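Dehydroascorbate reductase (Chlamydomonas reinhardtii, PDB 5XFT) probably catalyses the reduction of dehydroascorbate to ascorbate by two glutathione molecules, which become glutathione disulfide. Local coordinates at residues 5-10 / 29-34; 23-28 / 198-203. All coordinates share one frame; numbering follows the deposited sequence.

Contact 1 of 2, residues 5-10 / 29-34; sequences TTIYVK and LAYEAK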
# COMPACT_ATOMS: atom_id res chain seq x y z
N THR A 5 15.41 -9.40 8.53
CA THR A 5 15.43 -8.44 7.44
C THR A 5 15.12 -7.03 7.94
O THR A 5 14.21 -6.83 8.75
CB THR A 5 14.42 -8.87 6.37
OG1 THR A 5 14.85 -10.10 5.78
CG2 THR A 5 14.27 -7.80 5.30
N THR A 6 15.88 -6.06 7.44
CA THR A 6 15.60 -4.65 7.70
C THR A 6 14.76 -4.07 6.56
O THR A 6 15.08 -4.27 5.39
CB THR A 6 16.89 -3.84 7.84
OG1 THR A 6 17.76 -4.50 8.76
CG2 THR A 6 16.58 -2.43 8.34
N ILE A 7 13.71 -3.35 6.92
CA ILE A 7 12.84 -2.70 5.94
C ILE A 7 12.91 -1.20 6.23
O ILE A 7 12.35 -0.72 7.22
CB ILE A 7 11.41 -3.23 6.00
CG1 ILE A 7 11.41 -4.75 5.93
CG2 ILE A 7 10.60 -2.69 4.82
CD1 ILE A 7 10.01 -5.35 5.93
N TYR A 8 13.62 -0.47 5.38
CA TYR A 8 13.68 0.98 5.44
C TYR A 8 12.42 1.54 4.80
O TYR A 8 12.17 1.31 3.60
CB TYR A 8 14.92 1.50 4.75
CG TYR A 8 16.20 0.92 5.29
CD1 TYR A 8 16.93 1.58 6.26
CD2 TYR A 8 16.67 -0.30 4.84
CE1 TYR A 8 18.10 1.04 6.76
CE2 TYR A 8 17.82 -0.85 5.33
CZ TYR A 8 18.54 -0.18 6.29
OH TYR A 8 19.70 -0.72 6.78
N VAL A 9 11.64 2.26 5.60
CA VAL A 9 10.35 2.81 5.21
C VAL A 9 10.31 4.28 5.59
O VAL A 9 11.20 4.79 6.28
CB VAL A 9 9.17 2.06 5.87
CG1 VAL A 9 9.13 0.61 5.42
CG2 VAL A 9 9.28 2.15 7.38
N LYS A 10 9.26 4.97 5.14
CA LYS A 10 9.09 6.37 5.50
C LYS A 10 8.57 6.46 6.93
O LYS A 10 7.55 5.85 7.28
CB LYS A 10 8.13 7.05 4.53
CG LYS A 10 7.68 8.43 5.00
CD LYS A 10 6.43 8.90 4.27
CE LYS A 10 6.08 10.33 4.65
NZ LYS A 10 6.19 11.30 3.53
N LEU A 29 2.86 -5.12 4.46
CA LEU A 29 1.74 -6.06 4.44
C LEU A 29 2.16 -7.40 3.87
O LEU A 29 1.70 -8.45 4.33
CB LEU A 29 0.57 -5.48 3.63
CG LEU A 29 -0.21 -4.33 4.26
CD1 LEU A 29 -1.22 -3.77 3.31
CD2 LEU A 29 -0.89 -4.79 5.52
N ALA A 30 3.06 -7.40 2.88
CA ALA A 30 3.56 -8.67 2.35
C ALA A 30 4.29 -9.47 3.42
O ALA A 30 4.08 -10.68 3.55
CB ALA A 30 4.47 -8.41 1.15
N TYR A 31 5.15 -8.81 4.21
CA TYR A 31 5.86 -9.52 5.27
C TYR A 31 4.91 -10.02 6.35
O TYR A 31 5.08 -11.13 6.87
CB TYR A 31 6.94 -8.62 5.87
CG TYR A 31 8.26 -8.71 5.14
CD1 TYR A 31 8.44 -8.09 3.92
CD2 TYR A 31 9.31 -9.44 5.67
CE1 TYR A 31 9.64 -8.18 3.24
CE2 TYR A 31 10.51 -9.54 5.01
CZ TYR A 31 10.68 -8.91 3.79
OH TYR A 31 11.88 -9.01 3.13
N GLU A 32 3.92 -9.22 6.71
CA GLU A 32 2.95 -9.64 7.72
C GLU A 32 2.13 -10.83 7.23
O GLU A 32 1.82 -11.75 8.01
CB GLU A 32 2.03 -8.48 8.08
CG GLU A 32 2.72 -7.37 8.85
CD GLU A 32 2.91 -7.73 10.31
OE1 GLU A 32 2.16 -8.60 10.81
OE2 GLU A 32 3.81 -7.15 10.96
N ALA A 33 1.77 -10.84 5.94
CA ALA A 33 0.95 -11.91 5.40
C ALA A 33 1.67 -13.26 5.44
O ALA A 33 1.03 -14.29 5.68
CB ALA A 33 0.52 -11.58 3.97
N LYS A 34 2.98 -13.26 5.21
CA LYS A 34 3.79 -14.46 5.31
C LYS A 34 4.35 -14.68 6.71
O LYS A 34 5.18 -15.58 6.89
CB LYS A 34 4.94 -14.41 4.30
CG LYS A 34 4.47 -14.32 2.87
CD LYS A 34 5.58 -13.86 1.93
CE LYS A 34 5.48 -14.57 0.59
NZ LYS A 34 5.37 -16.05 0.77
O HOH W 1 13.46 -11.11 3.66
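Ile-7 and Thr-5 both meet the ring of Tyr-31, joining the first strand of the thioredoxin-like N-terminal domain to the last turn of its first helix, the opening beta-alpha unit of the GST fold. The methyl CD1 of Ile-7 sits over the middle of one ring face in a CH-pi contact, 3.8 Å from the centroid of the Tyr-31 ring and 13° off the ring normal. With CG1 anti to the carbonyl carbon (chi1 -51°) and an extended chi2 of -178°, Ile-7 carries that methyl out from the strand to the helix residue. Thr-5, two residues back on the same side of the strand, crosses the tyrosine at about a right angle, its CG2 3.4 Å from Tyr-31 OH. One water bridges Thr-5 OG1 and Tyr-31 OH, hydrogen-bonded at 2.7 Å from each. Replacing Tyr-31 by an alanine would probably leave Ile-7 CD1 without its aromatic face and break the water link to Thr-5. Further out, the strand is held by backbone hydrogen bonds from Thr-5 and Ile-7 to the parallel strand 38-43. Just past the helix end, Lys-34 is anchored through its NZ, which hydrogen-bonds to the carbonyl oxygens of His-86 and Pro-89.

Contact 2 of 2, residues 23-28 / 198-203; sequences FCHRVL and QHVDYG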
# COMPACT_ATOMS: atom_id res chain seq x y z
N PHE A 23 3.72 2.27 -0.79
CA PHE A 23 4.57 1.22 -1.33
C PHE A 23 5.33 0.50 -0.23
O PHE A 23 5.39 -0.74 -0.20
CB PHE A 23 5.51 1.82 -2.38
CG PHE A 23 4.78 2.56 -3.46
CD1 PHE A 23 4.34 1.90 -4.60
CD2 PHE A 23 4.50 3.91 -3.33
CE1 PHE A 23 3.65 2.57 -5.59
CE2 PHE A 23 3.81 4.59 -4.33
CZ PHE A 23 3.38 3.92 -5.46
N CYS A 24 5.92 1.27 0.70
CA CYS A 24 6.36 0.70 1.97
C CYS A 24 5.25 -0.11 2.60
O CYS A 24 5.46 -1.23 3.06
CB CYS A 24 6.78 1.81 2.94
SG CYS A 24 8.10 2.88 2.41
N HIS A 25 4.04 0.46 2.64
CA HIS A 25 2.90 -0.25 3.20
C HIS A 25 2.70 -1.59 2.51
O HIS A 25 2.39 -2.60 3.16
CB HIS A 25 1.64 0.61 3.11
CG HIS A 25 0.54 0.16 4.02
ND1 HIS A 25 -0.71 0.74 4.00
CD2 HIS A 25 0.50 -0.79 4.98
CE1 HIS A 25 -1.48 0.15 4.90
NE2 HIS A 25 -0.77 -0.78 5.51
N ARG A 26 2.91 -1.64 1.19
CA ARG A 26 2.72 -2.89 0.46
C ARG A 26 3.76 -3.93 0.87
O ARG A 26 3.43 -5.09 1.13
CB ARG A 26 2.78 -2.64 -1.05
CG ARG A 26 3.14 -3.90 -1.85
CD ARG A 26 3.57 -3.59 -3.30
NE ARG A 26 3.20 -4.67 -4.19
CZ ARG A 26 3.61 -4.72 -5.46
NH1 ARG A 26 4.38 -3.75 -5.94
NH2 ARG A 26 3.26 -5.72 -6.26
N VAL A 27 5.03 -3.52 0.96
CA VAL A 27 6.05 -4.46 1.41
C VAL A 27 5.75 -4.96 2.82
O VAL A 27 5.82 -6.17 3.10
CB VAL A 27 7.44 -3.82 1.31
CG1 VAL A 27 8.48 -4.69 2.00
CG2 VAL A 27 7.80 -3.61 -0.14
N LEU A 28 5.40 -4.04 3.73
CA LEU A 28 5.10 -4.41 5.11
C LEU A 28 3.94 -5.40 5.20
O LEU A 28 4.01 -6.39 5.94
CB LEU A 28 4.78 -3.16 5.93
CG LEU A 28 5.86 -2.10 6.07
CD1 LEU A 28 5.29 -0.91 6.80
CD2 LEU A 28 7.01 -2.68 6.82
N GLN A 198 -3.60 -4.39 11.18
CA GLN A 198 -3.48 -3.63 12.42
C GLN A 198 -2.02 -3.40 12.81
O GLN A 198 -1.70 -2.39 13.44
CB GLN A 198 -4.20 -4.35 13.55
CG GLN A 198 -5.71 -4.39 13.41
CD GLN A 198 -6.37 -5.23 14.49
OE1 GLN A 198 -5.70 -5.80 15.36
NE2 GLN A 198 -7.69 -5.31 14.45
N HIS A 199 -1.14 -4.33 12.45
CA HIS A 199 0.25 -4.21 12.89
C HIS A 199 0.94 -3.02 12.25
O HIS A 199 1.85 -2.44 12.84
CB HIS A 199 1.00 -5.50 12.60
CG HIS A 199 0.54 -6.66 13.43
ND1 HIS A 199 -0.39 -6.53 14.44
CD2 HIS A 199 0.88 -7.97 13.39
CE1 HIS A 199 -0.60 -7.71 14.99
NE2 HIS A 199 0.15 -8.60 14.38
N VAL A 200 0.51 -2.63 11.05
CA VAL A 200 1.25 -1.63 10.28
C VAL A 200 0.32 -0.53 9.80
O VAL A 200 0.55 0.08 8.75
CB VAL A 200 1.99 -2.30 9.11
CG1 VAL A 200 3.10 -3.21 9.63
CG2 VAL A 200 1.01 -3.12 8.26
N ASP A 201 -0.74 -0.25 10.57
CA ASP A 201 -1.64 0.85 10.26
C ASP A 201 -1.03 2.15 10.78
O ASP A 201 -0.90 2.34 11.99
CB ASP A 201 -3.02 0.61 10.88
CG ASP A 201 -4.08 1.59 10.38
OD1 ASP A 201 -3.72 2.67 9.87
OD2 ASP A 201 -5.28 1.27 10.51
N TYR A 202 -0.66 3.05 9.86
CA TYR A 202 -0.08 4.33 10.25
C TYR A 202 -1.13 5.38 10.61
O TYR A 202 -0.79 6.36 11.28
CB TYR A 202 0.82 4.86 9.13
CG TYR A 202 0.35 4.51 7.73
CD1 TYR A 202 -0.61 5.29 7.10
CD2 TYR A 202 0.86 3.41 7.06
CE1 TYR A 202 -1.05 4.98 5.82
CE2 TYR A 202 0.44 3.10 5.78
CZ TYR A 202 -0.52 3.88 5.16
OH TYR A 202 -0.96 3.58 3.90
N GLY A 203 -2.38 5.20 10.19
CA GLY A 203 -3.44 6.10 10.60
C GLY A 203 -3.76 7.17 9.57
O GLY A 203 -2.99 7.44 8.64
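His-25 and Tyr-202 form the tight part of this contact, where the first helix of the thioredoxin-like domain meets the loop after helix 195-199. Two interactions join the same pair of side chains. His-25 ND1 and Tyr-202 OH share a hydrogen bond of 2.9 Å in which either may be the donor, and the tyrosine turns an edge to the imidazole face in a T-shaped stack, with centroids 4.7 Å apart and planes at 70°. The hydroxyl sits above the imidazole plane, so the bond is tilted and comes from the same side as the stack. The leading atom of that edge is Tyr-202 CE2, 3.2 Å from His-25 ND1. His-25 reaches across because its CG lies anti to the backbone N (chi1 -162°); bond and edge together probably limit rotation of the imidazole.

Val-200 makes the looser part. Its O is 3.6 Å from His-25 NE2, too long to count as a bond, and its CG1 makes an apolar contact with Leu-28 CB at 4.1 Å. Just before Val-200, at the end of helix 195-199, Gln-198 and His-199 form the solvent side. Asp-201, pointing away from the helix, folds its own loop instead: OD1 accepts from Gly-203 N at 2.9 Å in an Asx turn, just before helix 204-212, and also bonds Tyr-163 OH of helix 153-173. The contact thus lies at the interface of the two GST domains, with the Trp-197 ring of helix 195-199 meeting His-25, and Tyr-38 of strand 38-43 touching both Leu-28 and Val-200.

Overall arrangement
Helix 22-33 is common to both contacts, whose centres lie about 8 Å apart. Contact 1 fastens its C-terminal end to strand 5-12 of the mixed sheet; contact 2 joins its earlier turns to the loop linking helices 195-199 and 204-212. The helix is thus tied to the sheet at one contact and to the helical domain at the other. Along the chain the segments alternate, 5-10, 23-28, 29-34, 198-203, so a short-range link is interlaced with a long-range one. They touch directly: Leu-29 CD2 lies 3.7 Å from Val-200 CG2. Cys-24, which packs against Val-9, belongs to a possible CxxC pattern at the start of helix 22-33, where the active-site cysteine of DHAR-type GSTs is expected.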